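Long-range contacts in protein CsuE (Acinetobacter baumannii, PDB 6FJY), which probably acts as the adhesive tip subunit of archaic chaperone-usher Csu pili involved in biofilm formation, captured here bound to the chaperone CsuC before assembly: residues I183-V188 with S204-R209; S197-V202 with T287-E292; V116-Y121 with V177-R182. All coordinates share one frame; numbering follows the deposited sequence.

Contact 1: residues I183-V188 with S204-R209; sequences ILAQDV and SSMGIR
Leu-184 and Gly-207 face each other as an antiparallel hydrogen-bonded pair. Leu-184 N lies 3.0 Å from Gly-207 O and nearly in line with that carbonyl, although the bond bends to 135° at its hydrogen. The return bond, from Gly-207 N to Leu-184 O, is straighter (162°), but its donor is tilted from the carbonyl plane. Next to them, Ile-183 and Ile-208 form a non-hydrogen-bonded pair whose side chains lie side by side and point the same way, with Ile-183 CG2 4.0 Å from Ile-208 CG1. Regular pairing ends with Leu-184; next, Ala-185 CB packs on Met-206 CG at 4.0 Å. A bend at the thioether (chi3 40°) brings Met-206 CE to 4.5 Å from Ile-183 CG2. The chain bows away through Gln-186 and Asp-187 and comes back at Val-188, whose CG2 rests 3.9 Å from Ser-204 CB. In a second shell, Val-310 touches Ile-183, Val-308 and Trp-256 touch Met-206, and Val-218 touches both Met-206 and Ile-208. Phe-112 of the CsuC chain packs on Ala-185 and Tyr-116 of the CsuC chain on Ile-183, while Val-188 pairs with a CsuC strand, carrying the sheet across the interface. Strand 202-210 is thus held between strand 167-184 and strand 279-289, with strands 217-220 and 302-311 packed over the apolar face.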
ATOM      1  N   ILE D 183       9.773  -2.347 -10.637  1.00 81.92           N
ATOM      2  CA  ILE D 183      11.170  -2.535 -11.024  1.00 85.63           C
ATOM      3  C   ILE D 183      11.242  -3.387 -12.282  1.00 74.97           C
ATOM      4  O   ILE D 183      10.524  -4.386 -12.417  1.00 53.21           O
ATOM      5  CB  ILE D 183      12.005  -3.205  -9.916  1.00 92.30           C
ATOM      6  CG1 ILE D 183      11.455  -2.892  -8.534  1.00 83.50           C
ATOM      7  CG2 ILE D 183      13.472  -2.792 -10.031  1.00 96.44           C
ATOM      8  CD1 ILE D 183      12.184  -3.648  -7.461  1.00 87.08           C
ATOM      9  N   LEU D 184      12.159  -3.018 -13.175  1.00 73.66           N
ATOM     10  CA  LEU D 184      12.373  -3.705 -14.453  1.00 81.10           C
ATOM     11  C   LEU D 184      13.876  -3.697 -14.726  1.00 75.63           C
ATOM     12  O   LEU D 184      14.425  -2.687 -15.179  1.00 54.60           O
ATOM     13  CB  LEU D 184      11.600  -3.023 -15.572  1.00 87.70           C
ATOM     14  CG  LEU D 184      11.520  -3.724 -16.922  1.00 96.84           C
ATOM     15  CD1 LEU D 184      11.007  -5.148 -16.764  1.00 96.82           C
ATOM     16  CD2 LEU D 184      10.601  -2.924 -17.822  1.00 99.02           C
ATOM     17  N   ALA D 185      14.535  -4.821 -14.453  1.00 76.62           N
ATOM     18  CA  ALA D 185      15.992  -4.868 -14.425  1.00 81.93           C
ATOM     19  C   ALA D 185      16.603  -5.590 -15.618  1.00 86.62           C
ATOM     20  O   ALA D 185      17.680  -5.200 -16.077  1.00104.82           O
ATOM     21  CB  ALA D 185      16.469  -5.528 -13.126  1.00 79.67           C
ATOM     22  N   GLN D 186      15.953  -6.639 -16.124  1.00 69.72           N
ATOM     23  CA  GLN D 186      16.421  -7.362 -17.310  1.00 86.86           C
ATOM     24  C   GLN D 186      17.773  -8.028 -17.081  1.00 93.24           C
ATOM     25  O   GLN D 186      18.269  -8.067 -15.952  1.00 94.16           O
ATOM     26  CB  GLN D 186      16.502  -6.436 -18.529  1.00 91.41           C
ATOM     27  CG  GLN D 186      15.161  -6.048 -19.122  1.00102.98           C
ATOM     28  CD  GLN D 186      14.428  -7.227 -19.733  1.00109.35           C
ATOM     29  OE1 GLN D 186      15.037  -8.096 -20.362  1.00105.43           O
ATOM     30  NE2 GLN D 186      13.112  -7.266 -19.543  1.00114.35           N
ATOM     31  N   ASP D 187      18.375  -8.559 -18.145  1.00 94.34           N
ATOM     32  CA  ASP D 187      19.612  -9.323 -18.052  1.00 85.19           C
ATOM     33  C   ASP D 187      20.725  -8.652 -18.847  1.00 76.51           C
ATOM     34  O   ASP D 187      20.474  -7.913 -19.804  1.00 74.14           O
ATOM     35  CB  ASP D 187      19.417 -10.760 -18.559  1.00 79.66           C
ATOM     36  CG  ASP D 187      18.777 -11.665 -17.526  1.00 74.54           C
ATOM     37  OD1 ASP D 187      18.546 -11.205 -16.390  1.00 82.97           O
ATOM     38  OD2 ASP D 187      18.496 -12.836 -17.851  1.00 82.87           O
ATOM     39  N   VAL D 188      21.963  -8.921 -18.439  1.00 66.53           N
ATOM     40  CA  VAL D 188      23.158  -8.443 -19.125  1.00 64.75           C
ATOM     41  C   VAL D 188      23.832  -9.649 -19.753  1.00 72.05           C
ATOM     42  O   VAL D 188      24.118 -10.635 -19.062  1.00 63.43           O
ATOM     43  CB  VAL D 188      24.122  -7.720 -18.172  1.00 77.23           C
ATOM     44  CG1 VAL D 188      25.393  -7.334 -18.905  1.00 77.65           C
ATOM     45  CG2 VAL D 188      23.458  -6.490 -17.542  1.00 77.03           C
ATOM     46  N   SER D 204      24.223  -1.459 -19.687  1.00 77.24           N
ATOM     47  CA  SER D 204      22.784  -1.706 -19.650  1.00 71.33           C
ATOM     48  C   SER D 204      22.102  -0.692 -18.739  1.00 68.09           C
ATOM     49  O   SER D 204      22.670   0.364 -18.441  1.00 54.32           O
ATOM     50  CB  SER D 204      22.487  -3.137 -19.187  1.00 68.90           C
ATOM     51  OG  SER D 204      21.095  -3.401 -19.165  1.00 64.22           O
ATOM     52  N   SER D 205      20.885  -0.996 -18.294  1.00 66.92           N
ATOM     53  CA  SER D 205      20.144  -0.065 -17.460  1.00 67.72           C
ATOM     54  C   SER D 205      19.052  -0.805 -16.699  1.00 72.18           C
ATOM     55  O   SER D 205      18.638  -1.906 -17.072  1.00 51.67           O
ATOM     56  CB  SER D 205      19.545   1.076 -18.296  1.00 69.28           C
ATOM     57  OG  SER D 205      18.527   0.625 -19.175  1.00 60.60           O
ATOM     58  N   MET D 206      18.609  -0.181 -15.607  1.00 65.74           N
ATOM     59  CA  MET D 206      17.438  -0.595 -14.850  1.00 61.67           C
ATOM     60  C   MET D 206      16.422   0.538 -14.875  1.00 67.96           C
ATOM     61  O   MET D 206      16.784   1.714 -14.979  1.00 66.87           O
ATOM     62  CB  MET D 206      17.799  -0.948 -13.395  1.00 67.02           C
ATOM     63  CG  MET D 206      18.650  -2.189 -13.249  1.00 73.36           C
ATOM     64  SD  MET D 206      19.237  -2.419 -11.584  1.00 49.06           S
ATOM     65  CE  MET D 206      17.779  -1.929 -10.755  1.00 57.80           C
ATOM     66  N   GLY D 207      15.143   0.175 -14.797  1.00 68.68           N
ATOM     67  CA  GLY D 207      14.077   1.154 -14.827  1.00 60.15           C
ATOM     68  C   GLY D 207      13.122   1.010 -13.657  1.00 67.91           C
ATOM     69  O   GLY D 207      12.646  -0.092 -13.374  1.00 55.28           O
ATOM     70  N   ILE D 208      12.833   2.118 -12.972  1.00 68.42           N
ATOM     71  CA  ILE D 208      11.910   2.126 -11.842  1.00 64.98           C
ATOM     72  C   ILE D 208      10.867   3.218 -12.053  1.00 61.72           C
ATOM     73  O   ILE D 208      11.208   4.404 -12.150  1.00 56.12           O
ATOM     74  CB  ILE D 208      12.639   2.320 -10.504  1.00 64.62           C
ATOM     75  CG1 ILE D 208      13.636   1.176 -10.305  1.00 75.19           C
ATOM     76  CG2 ILE D 208      11.637   2.376  -9.363  1.00 58.57           C
ATOM     77  CD1 ILE D 208      14.387   1.212  -9.016  1.00 83.38           C
ATOM     78  N   ARG D 209       9.600   2.819 -12.116  1.00 65.31           N
ATOM     79  CA  ARG D 209       8.471   3.727 -12.279  1.00 66.48           C
ATOM     80  C   ARG D 209       7.762   3.834 -10.935  1.00 74.13           C
ATOM     81  O   ARG D 209       7.213   2.845 -10.435  1.00 79.81           O
ATOM     82  CB  ARG D 209       7.519   3.234 -13.369  1.00 71.48           C
ATOM     83  CG  ARG D 209       8.205   3.035 -14.722  1.00 97.43           C
ATOM     84  CD  ARG D 209       7.268   2.427 -15.753  1.00101.31           C
ATOM     85  NE  ARG D 209       5.970   3.095 -15.746  1.00111.49           N
ATOM     86  CZ  ARG D 209       4.811   2.485 -15.513  1.00112.64           C
ATOM     87  NH1 ARG D 209       4.775   1.178 -15.280  1.00102.41           N
ATOM     88  NH2 ARG D 209       3.683   3.184 -15.528  1.00116.64           N
TER

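Contact 2: residues S197-V202 with T287-E292; sequences SKLEPV and TKIVDE
Val-202 and Thr-287 join the two segments by backbone hydrogen bonds, as one antiparallel hydrogen-bonded pair. Thr-287 N donates to Val-202 O at 2.9 Å and Val-202 N to Thr-287 O at 3.2 Å. Both bonds are nearly straight at the hydrogen (169° and 164°), with donors moderately tilted from the carbonyl planes. No further backbone bond follows toward Leu-199, although Pro-201 still lies opposite Lys-288. The CA of Pro-201 makes a C-H...O contact of 3.4 Å with Thr-287 O, so that one carbonyl oxygen receives both a true hydrogen bond and a weaker polar contact from consecutive residues.

Apolar contacts continue the junction beyond the bonded pair. Leu-199 and Ile-289 cross obliquely, with Leu-199 CB 4.0 Å from Ile-289 CG1. At their ends, Leu-199 CD1 comes to 4.2 Å from Ile-289 CD1. Ile-289 holds CG1 beside its backbone N (chi1 -53°), which carries that branch over to the leucine. Leu-243 of strand 242-249 touches both side chains, and Phe-190 packs on Leu-199, Val-202 and Thr-287. Pro-201 CB also touches the first part of the lysine chain, lying 3.9 Å from Lys-288 CG.

Charged groups play a looser part. Beyond CG the Lys-288 chain is extended and leads away from the proline to a cation-pi interaction with Phe-248. Lys-198 NZ and Glu-292 OE2 carry opposite charges but remain 5.7 Å apart, too far for a salt bridge, so at most a mild long-range attraction is likely. The arrangement is the edge of an antiparallel strand pair in an Ig-like beta sandwich, where the chain leading into strand 202-210 lies against strand 279-289 through Leu-199 and Ile-289.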
ATOM      1  N   SER D 197      36.899 -15.227 -27.769  1.00125.81           N
ATOM      2  CA  SER D 197      35.712 -14.726 -27.091  1.00129.21           C
ATOM      3  C   SER D 197      36.056 -13.589 -26.125  1.00131.96           C
ATOM      4  O   SER D 197      35.718 -13.648 -24.941  1.00133.50           O
ATOM      5  CB  SER D 197      35.012 -15.863 -26.342  1.00128.71           C
ATOM      6  OG  SER D 197      33.901 -15.383 -25.599  1.00117.80           O
ATOM      7  N   LYS D 198      36.727 -12.558 -26.640  1.00131.76           N
ATOM      8  CA  LYS D 198      37.108 -11.407 -25.827  1.00124.61           C
ATOM      9  C   LYS D 198      35.852 -10.687 -25.346  1.00115.19           C
ATOM     10  O   LYS D 198      35.111 -10.114 -26.153  1.00113.88           O
ATOM     11  CB  LYS D 198      38.003 -10.457 -26.624  1.00124.98           C
ATOM     12  CG  LYS D 198      38.525 -11.005 -27.958  1.00132.23           C
ATOM     13  CD  LYS D 198      39.638 -12.054 -27.803  1.00136.88           C
ATOM     14  CE  LYS D 198      40.975 -11.441 -27.400  1.00138.50           C
ATOM     15  NZ  LYS D 198      41.117 -11.285 -25.926  1.00138.13           N
ATOM     16  N   LEU D 199      35.613 -10.711 -24.037  1.00111.24           N
ATOM     17  CA  LEU D 199      34.342 -10.254 -23.469  1.00114.42           C
ATOM     18  C   LEU D 199      34.380  -8.748 -23.240  1.00100.12           C
ATOM     19  O   LEU D 199      34.957  -8.269 -22.261  1.00 88.64           O
ATOM     20  CB  LEU D 199      34.037 -11.000 -22.176  1.00118.00           C
ATOM     21  CG  LEU D 199      33.772 -12.487 -22.398  1.00122.27           C
ATOM     22  CD1 LEU D 199      33.507 -13.177 -21.076  1.00121.68           C
ATOM     23  CD2 LEU D 199      32.603 -12.670 -23.356  1.00120.73           C
ATOM     24  N   GLU D 200      33.742  -8.005 -24.139  1.00103.61           N
ATOM     25  CA  GLU D 200      33.665  -6.563 -23.998  1.00100.78           C
ATOM     26  C   GLU D 200      32.715  -6.197 -22.861  1.00 93.71           C
ATOM     27  O   GLU D 200      31.762  -6.928 -22.575  1.00 84.40           O
ATOM     28  CB  GLU D 200      33.180  -5.914 -25.294  1.00 99.75           C
ATOM     29  CG  GLU D 200      33.890  -6.365 -26.561  1.00107.43           C
ATOM     30  CD  GLU D 200      35.198  -5.635 -26.802  1.00116.07           C
ATOM     31  OE1 GLU D 200      35.761  -5.081 -25.835  1.00116.32           O
ATOM     32  OE2 GLU D 200      35.660  -5.613 -27.965  1.00120.47           O
ATOM     33  N   PRO D 201      32.949  -5.068 -22.201  1.00 93.01           N
ATOM     34  CA  PRO D 201      31.995  -4.602 -21.193  1.00 82.18           C
ATOM     35  C   PRO D 201      30.661  -4.253 -21.838  1.00 77.47           C
ATOM     36  O   PRO D 201      30.564  -3.963 -23.032  1.00 68.48           O
ATOM     37  CB  PRO D 201      32.672  -3.365 -20.592  1.00 78.59           C
ATOM     38  CG  PRO D 201      33.676  -2.937 -21.611  1.00 73.67           C
ATOM     39  CD  PRO D 201      34.120  -4.182 -22.314  1.00 84.11           C
ATOM     40  N   VAL D 202      29.618  -4.308 -21.018  1.00 83.73           N
ATOM     41  CA  VAL D 202      28.239  -4.120 -21.453  1.00 82.03           C
ATOM     42  C   VAL D 202      27.640  -2.975 -20.644  1.00 74.82           C
ATOM     43  O   VAL D 202      27.624  -3.021 -19.406  1.00 59.79           O
ATOM     44  CB  VAL D 202      27.403  -5.400 -21.271  1.00 79.89           C
ATOM     45  CG1 VAL D 202      25.969  -5.190 -21.743  1.00 74.07           C
ATOM     46  CG2 VAL D 202      28.058  -6.589 -21.963  1.00 59.37           C
ATOM     47  N   THR D 287      28.783  -3.436 -16.790  1.00 65.92           N
ATOM     48  CA  THR D 287      29.233  -4.716 -16.257  1.00 74.88           C
ATOM     49  C   THR D 287      30.545  -5.063 -16.955  1.00 77.07           C
ATOM     50  O   THR D 287      30.564  -5.291 -18.170  1.00 72.07           O
ATOM     51  CB  THR D 287      28.171  -5.793 -16.484  1.00 68.95           C
ATOM     52  OG1 THR D 287      26.890  -5.298 -16.075  1.00 58.15           O
ATOM     53  CG2 THR D 287      28.491  -7.041 -15.692  1.00 59.36           C
ATOM     54  N   LYS D 288      31.638  -5.075 -16.197  1.00 79.09           N
ATOM     55  CA  LYS D 288      32.977  -5.312 -16.725  1.00 83.21           C
ATOM     56  C   LYS D 288      33.557  -6.606 -16.167  1.00 74.99           C
ATOM     57  O   LYS D 288      33.192  -7.055 -15.078  1.00 60.92           O
ATOM     58  CB  LYS D 288      33.930  -4.158 -16.380  1.00 85.15           C
ATOM     59  CG  LYS D 288      33.525  -2.781 -16.871  1.00 88.84           C
ATOM     60  CD  LYS D 288      34.392  -1.691 -16.218  1.00 87.20           C
ATOM     61  CE  LYS D 288      33.920  -0.278 -16.612  1.00 85.55           C
ATOM     62  NZ  LYS D 288      34.671   0.813 -15.923  1.00 80.73           N
ATOM     63  N   ILE D 289      34.489  -7.186 -16.924  1.00 89.39           N
ATOM     64  CA  ILE D 289      35.265  -8.347 -16.502  1.00 76.58           C
ATOM     65  C   ILE D 289      36.570  -7.869 -15.864  1.00 82.02           C
ATOM     66  O   ILE D 289      37.039  -6.752 -16.102  1.00 74.24           O
ATOM     67  CB  ILE D 289      35.537  -9.294 -17.698  1.00 75.54           C
ATOM     68  CG1 ILE D 289      34.233  -9.657 -18.405  1.00 78.71           C
ATOM     69  CG2 ILE D 289      36.242 -10.568 -17.254  1.00 81.18           C
ATOM     70  CD1 ILE D 289      33.433 -10.738 -17.709  1.00 58.72           C
ATOM     71  N   VAL D 290      37.158  -8.727 -15.026  1.00 98.62           N
ATOM     72  CA  VAL D 290      38.455  -8.490 -14.396  1.00102.52           C
ATOM     73  C   VAL D 290      39.121  -9.844 -14.156  1.00109.06           C
ATOM     74  O   VAL D 290      38.444 -10.853 -13.936  1.00112.59           O
ATOM     75  CB  VAL D 290      38.301  -7.677 -13.087  1.00100.04           C
ATOM     76  CG1 VAL D 290      37.053  -8.113 -12.336  1.00100.91           C
ATOM     77  CG2 VAL D 290      39.538  -7.814 -12.200  1.00 92.25           C
ATOM     78  N   ASP D 291      40.461  -9.864 -14.227  1.00113.44           N
ATOM     79  CA  ASP D 291      41.279 -11.077 -14.241  1.00108.49           C
ATOM     80  C   ASP D 291      41.016 -11.805 -15.559  1.00111.31           C
ATOM     81  O   ASP D 291      40.102 -11.425 -16.298  1.00102.79           O
ATOM     82  CB  ASP D 291      41.023 -11.937 -12.983  1.00106.90           C
ATOM     83  CG  ASP D 291      40.462 -13.331 -13.285  1.00102.31           C
ATOM     84  OD1 ASP D 291      39.347 -13.437 -13.842  1.00101.87           O
ATOM     85  OD2 ASP D 291      41.131 -14.324 -12.933  1.00 98.80           O
ATOM     86  N   GLU D 292      41.820 -12.811 -15.905  1.00120.29           N
ATOM     87  CA  GLU D 292      41.659 -13.368 -17.242  1.00122.38           C
ATOM     88  C   GLU D 292      42.164 -14.802 -17.320  1.00127.72           C
ATOM     89  O   GLU D 292      42.974 -15.243 -16.499  1.00126.15           O
ATOM     90  CB  GLU D 292      42.365 -12.491 -18.289  1.00120.77           C
ATOM     91  CG  GLU D 292      42.022 -12.801 -19.758  1.00114.57           C
ATOM     92  CD  GLU D 292      40.526 -12.982 -20.018  1.00107.77           C
ATOM     93  OE1 GLU D 292      39.700 -12.342 -19.330  1.00109.97           O
ATOM     94  OE2 GLU D 292      40.175 -13.771 -20.923  1.00104.58           O
TER

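Contact 3: residues V116-Y121 with V177-R182; sequences VSPGVY and VLPDCR
Val-177 meets Tyr-121 and Val-116 through CG2, which its first torsion (CG1 anti to the backbone N, chi1 -173°) sets beside that nitrogen and aims across the contact. Tyr-121 answers with chi1 -74°, its ring swung anti to the carbonyl carbon. The methyl then approaches the ring obliquely, Val-177 CG2 lying 3.6 Å from Tyr-121 CD1, while Val-116 CG1 reaches the same methyl at 3.9 Å. Leu-68 of strand 67-73 backs all three side chains.

Gly-119 and Val-177 form an antiparallel hydrogen-bonded pair, Gly-119 N giving to Val-177 O and Val-177 N to Gly-119 O, each at 2.9 Å. Gly-119 uses a backbone conformation (phi 153°) that a side chain would obstruct, and its oxygen also lies in plane at the edge of the Tyr-121 ring. The phenol is fixed at its far end by a hydrogen bond from Tyr-121 OH to Ser-117 O at 2.6 Å; Ser-117 OG, for its part, bonds to Glu-66. Beyond the pair, two prolines pack together, with Pro-118 CB 3.8 Å from Pro-179 CD. Outside the chain, Tyr-9 of the CsuC chain touches Pro-179.

After Val-177 the chain leaves strand 119-136, Leu-178 bonding to Val-14 instead, and Asp-180 takes up local polar work. Its OD2 makes a salt bridge to Arg-182 NH1 at 3.0 Å. Near the valine, then, backbone bonds and apolar packing round a ring fixed by its hydroxyl do the holding; farther on, the chain is held where it enters the second lobe, by the Cys-181 disulfide to Cys-210 of strand 202-210 and by Asp-180 OD2, which accepts from Ile-17 N and is probably kept ionised by its arginine and amide partners.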
ATOM      1  N   VAL D 116      -2.825  10.584 -10.357  1.00 97.54           N
ATOM      2  CA  VAL D 116      -2.944  11.487  -9.217  1.00102.37           C
ATOM      3  C   VAL D 116      -1.933  11.085  -8.151  1.00 90.09           C
ATOM      4  O   VAL D 116      -1.467   9.944  -8.102  1.00 86.97           O
ATOM      5  CB  VAL D 116      -4.384  11.492  -8.646  1.00103.08           C
ATOM      6  CG1 VAL D 116      -4.533  10.485  -7.499  1.00 95.88           C
ATOM      7  CG2 VAL D 116      -4.773  12.879  -8.213  1.00114.75           C
ATOM      8  N   SER D 117      -1.586  12.044  -7.293  1.00 96.51           N
ATOM      9  CA  SER D 117      -0.573  11.818  -6.274  1.00 95.31           C
ATOM     10  C   SER D 117      -1.137  10.977  -5.130  1.00 89.13           C
ATOM     11  O   SER D 117      -2.346  10.978  -4.891  1.00 84.32           O
ATOM     12  CB  SER D 117      -0.057  13.146  -5.730  1.00 86.31           C
ATOM     13  OG  SER D 117      -1.089  13.869  -5.084  1.00 92.54           O
ATOM     14  N   PRO D 118      -0.282  10.234  -4.426  1.00 93.56           N
ATOM     15  CA  PRO D 118      -0.756   9.496  -3.252  1.00 86.14           C
ATOM     16  C   PRO D 118      -1.236  10.455  -2.173  1.00 84.72           C
ATOM     17  O   PRO D 118      -0.723  11.564  -2.019  1.00 80.34           O
ATOM     18  CB  PRO D 118       0.479   8.710  -2.795  1.00 70.35           C
ATOM     19  CG  PRO D 118       1.391   8.692  -3.962  1.00 83.95           C
ATOM     20  CD  PRO D 118       1.138   9.965  -4.707  1.00 93.38           C
ATOM     21  N   GLY D 119      -2.228  10.007  -1.429  1.00 80.93           N
ATOM     22  CA  GLY D 119      -2.849  10.816  -0.404  1.00 87.38           C
ATOM     23  C   GLY D 119      -4.280  10.367  -0.204  1.00 84.57           C
ATOM     24  O   GLY D 119      -4.758   9.429  -0.840  1.00 61.36           O
ATOM     25  N   VAL D 120      -4.960  11.058   0.703  1.00 95.93           N
ATOM     26  CA  VAL D 120      -6.365  10.773   0.965  1.00 82.37           C
ATOM     27  C   VAL D 120      -7.221  11.685   0.100  1.00 80.88           C
ATOM     28  O   VAL D 120      -6.889  12.854  -0.131  1.00 77.62           O
ATOM     29  CB  VAL D 120      -6.702  10.927   2.457  1.00 79.72           C
ATOM     30  CG1 VAL D 120      -6.538  12.374   2.902  1.00 96.75           C
ATOM     31  CG2 VAL D 120      -8.106  10.435   2.718  1.00 75.06           C
ATOM     32  N   TYR D 121      -8.315  11.132  -0.414  1.00 81.57           N
ATOM     33  CA  TYR D 121      -9.178  11.821  -1.362  1.00 73.74           C
ATOM     34  C   TYR D 121     -10.611  11.689  -0.869  1.00 72.53           C
ATOM     35  O   TYR D 121     -11.202  10.607  -0.946  1.00 60.58           O
ATOM     36  CB  TYR D 121      -8.997  11.250  -2.770  1.00 70.26           C
ATOM     37  CG  TYR D 121      -7.687  11.667  -3.413  1.00 68.83           C
ATOM     38  CD1 TYR D 121      -6.478  11.132  -2.990  1.00 66.33           C
ATOM     39  CD2 TYR D 121      -7.661  12.599  -4.438  1.00 71.22           C
ATOM     40  CE1 TYR D 121      -5.280  11.519  -3.564  1.00 62.28           C
ATOM     41  CE2 TYR D 121      -6.468  12.987  -5.021  1.00 84.14           C
ATOM     42  CZ  TYR D 121      -5.277  12.443  -4.578  1.00 76.10           C
ATOM     43  OH  TYR D 121      -4.088  12.829  -5.160  1.00 65.68           O
ATOM     44  N   VAL D 177      -5.198   6.829  -2.150  1.00 64.87           N
ATOM     45  CA  VAL D 177      -4.253   6.496  -3.201  1.00 61.51           C
ATOM     46  C   VAL D 177      -2.904   6.241  -2.552  1.00 67.13           C
ATOM     47  O   VAL D 177      -2.390   7.094  -1.817  1.00 63.15           O
ATOM     48  CB  VAL D 177      -4.168   7.634  -4.228  1.00 62.81           C
ATOM     49  CG1 VAL D 177      -3.327   7.235  -5.407  1.00 58.71           C
ATOM     50  CG2 VAL D 177      -5.577   8.052  -4.667  1.00 58.41           C
ATOM     51  N   LEU D 178      -2.316   5.048  -2.825  1.00 71.11           N
ATOM     52  CA  LEU D 178      -1.108   4.591  -2.164  1.00 71.38           C
ATOM     53  C   LEU D 178       0.111   4.809  -3.042  1.00 67.05           C
ATOM     54  O   LEU D 178       0.023   4.728  -4.268  1.00 80.56           O
ATOM     55  CB  LEU D 178      -1.209   3.107  -1.815  1.00 82.93           C
ATOM     56  CG  LEU D 178      -2.285   2.765  -0.784  1.00 75.87           C
ATOM     57  CD1 LEU D 178      -2.378   1.270  -0.591  1.00 67.97           C
ATOM     58  CD2 LEU D 178      -1.971   3.447   0.517  1.00 72.18           C
ATOM     59  N   PRO D 179       1.256   5.099  -2.429  1.00 75.47           N
ATOM     60  CA  PRO D 179       2.509   5.118  -3.186  1.00 75.49           C
ATOM     61  C   PRO D 179       2.775   3.760  -3.813  1.00 78.06           C
ATOM     62  O   PRO D 179       2.406   2.714  -3.271  1.00 64.40           O
ATOM     63  CB  PRO D 179       3.562   5.465  -2.128  1.00 75.55           C
ATOM     64  CG  PRO D 179       2.800   6.133  -1.045  1.00 76.22           C
ATOM     65  CD  PRO D 179       1.454   5.474  -1.021  1.00 69.14           C
ATOM     66  N   ASP D 180       3.436   3.785  -4.967  1.00 91.33           N
ATOM     67  CA  ASP D 180       3.543   2.605  -5.809  1.00 85.87           C
ATOM     68  C   ASP D 180       4.822   2.676  -6.632  1.00 85.78           C
ATOM     69  O   ASP D 180       5.228   3.759  -7.061  1.00 87.64           O
ATOM     70  CB  ASP D 180       2.316   2.497  -6.723  1.00 82.84           C
ATOM     71  CG  ASP D 180       2.162   1.127  -7.330  1.00 75.32           C
ATOM     72  OD1 ASP D 180       2.993   0.247  -7.019  1.00 78.64           O
ATOM     73  OD2 ASP D 180       1.210   0.930  -8.111  1.00 66.87           O
ATOM     74  N   CYS D 181       5.443   1.517  -6.860  1.00 77.26           N
ATOM     75  CA  CYS D 181       6.684   1.435  -7.618  1.00 82.04           C
ATOM     76  C   CYS D 181       6.759   0.087  -8.327  1.00 87.75           C
ATOM     77  O   CYS D 181       6.204  -0.909  -7.856  1.00 84.62           O
ATOM     78  CB  CYS D 181       7.920   1.618  -6.726  1.00 79.41           C
ATOM     79  SG  CYS D 181       8.184   3.278  -6.049  1.00 58.81           S
ATOM     80  N   ARG D 182       7.451   0.072  -9.467  1.00 86.78           N
ATOM     81  CA  ARG D 182       7.705  -1.150 -10.218  1.00 79.21           C
ATOM     82  C   ARG D 182       9.144  -1.169 -10.704  1.00 71.61           C
ATOM     83  O   ARG D 182       9.668  -0.140 -11.138  1.00 66.18           O
ATOM     84  CB  ARG D 182       6.765  -1.270 -11.405  1.00 73.90           C
ATOM     85  CG  ARG D 182       5.344  -1.524 -11.007  1.00 65.55           C
ATOM     86  CD  ARG D 182       4.443  -0.489 -11.607  1.00 81.45           C
ATOM     87  NE  ARG D 182       3.206  -1.077 -12.105  1.00 94.06           N
ATOM     88  CZ  ARG D 182       2.176  -1.397 -11.337  1.00 97.95           C
ATOM     89  NH1 ARG D 182       2.233  -1.196 -10.026  1.00 98.02           N
ATOM     90  NH2 ARG D 182       1.090  -1.915 -11.888  1.00106.60           N
TER

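Strand 167-184 runs through contacts 3 and 1, whose centres are 22 Å apart, and the two meet directly: Arg-209 O lies 2.9 Å from Arg-182 N, a probable hydrogen bond that continues the pairing of strands 167-184 and 202-210. Contact 1 passes to contact 2 along strands 202-210 and 279-289; their centres are 20 Å apart, and Val-188 CG1 touches Val-202 CG1 at 3.6 Å. Contacts 2 and 3 do not touch, being about 19 Å apart at their nearest atoms. Together they trace a path from the junction of the lobes to a far loop region, with CsuC packing along contacts 3 and 1.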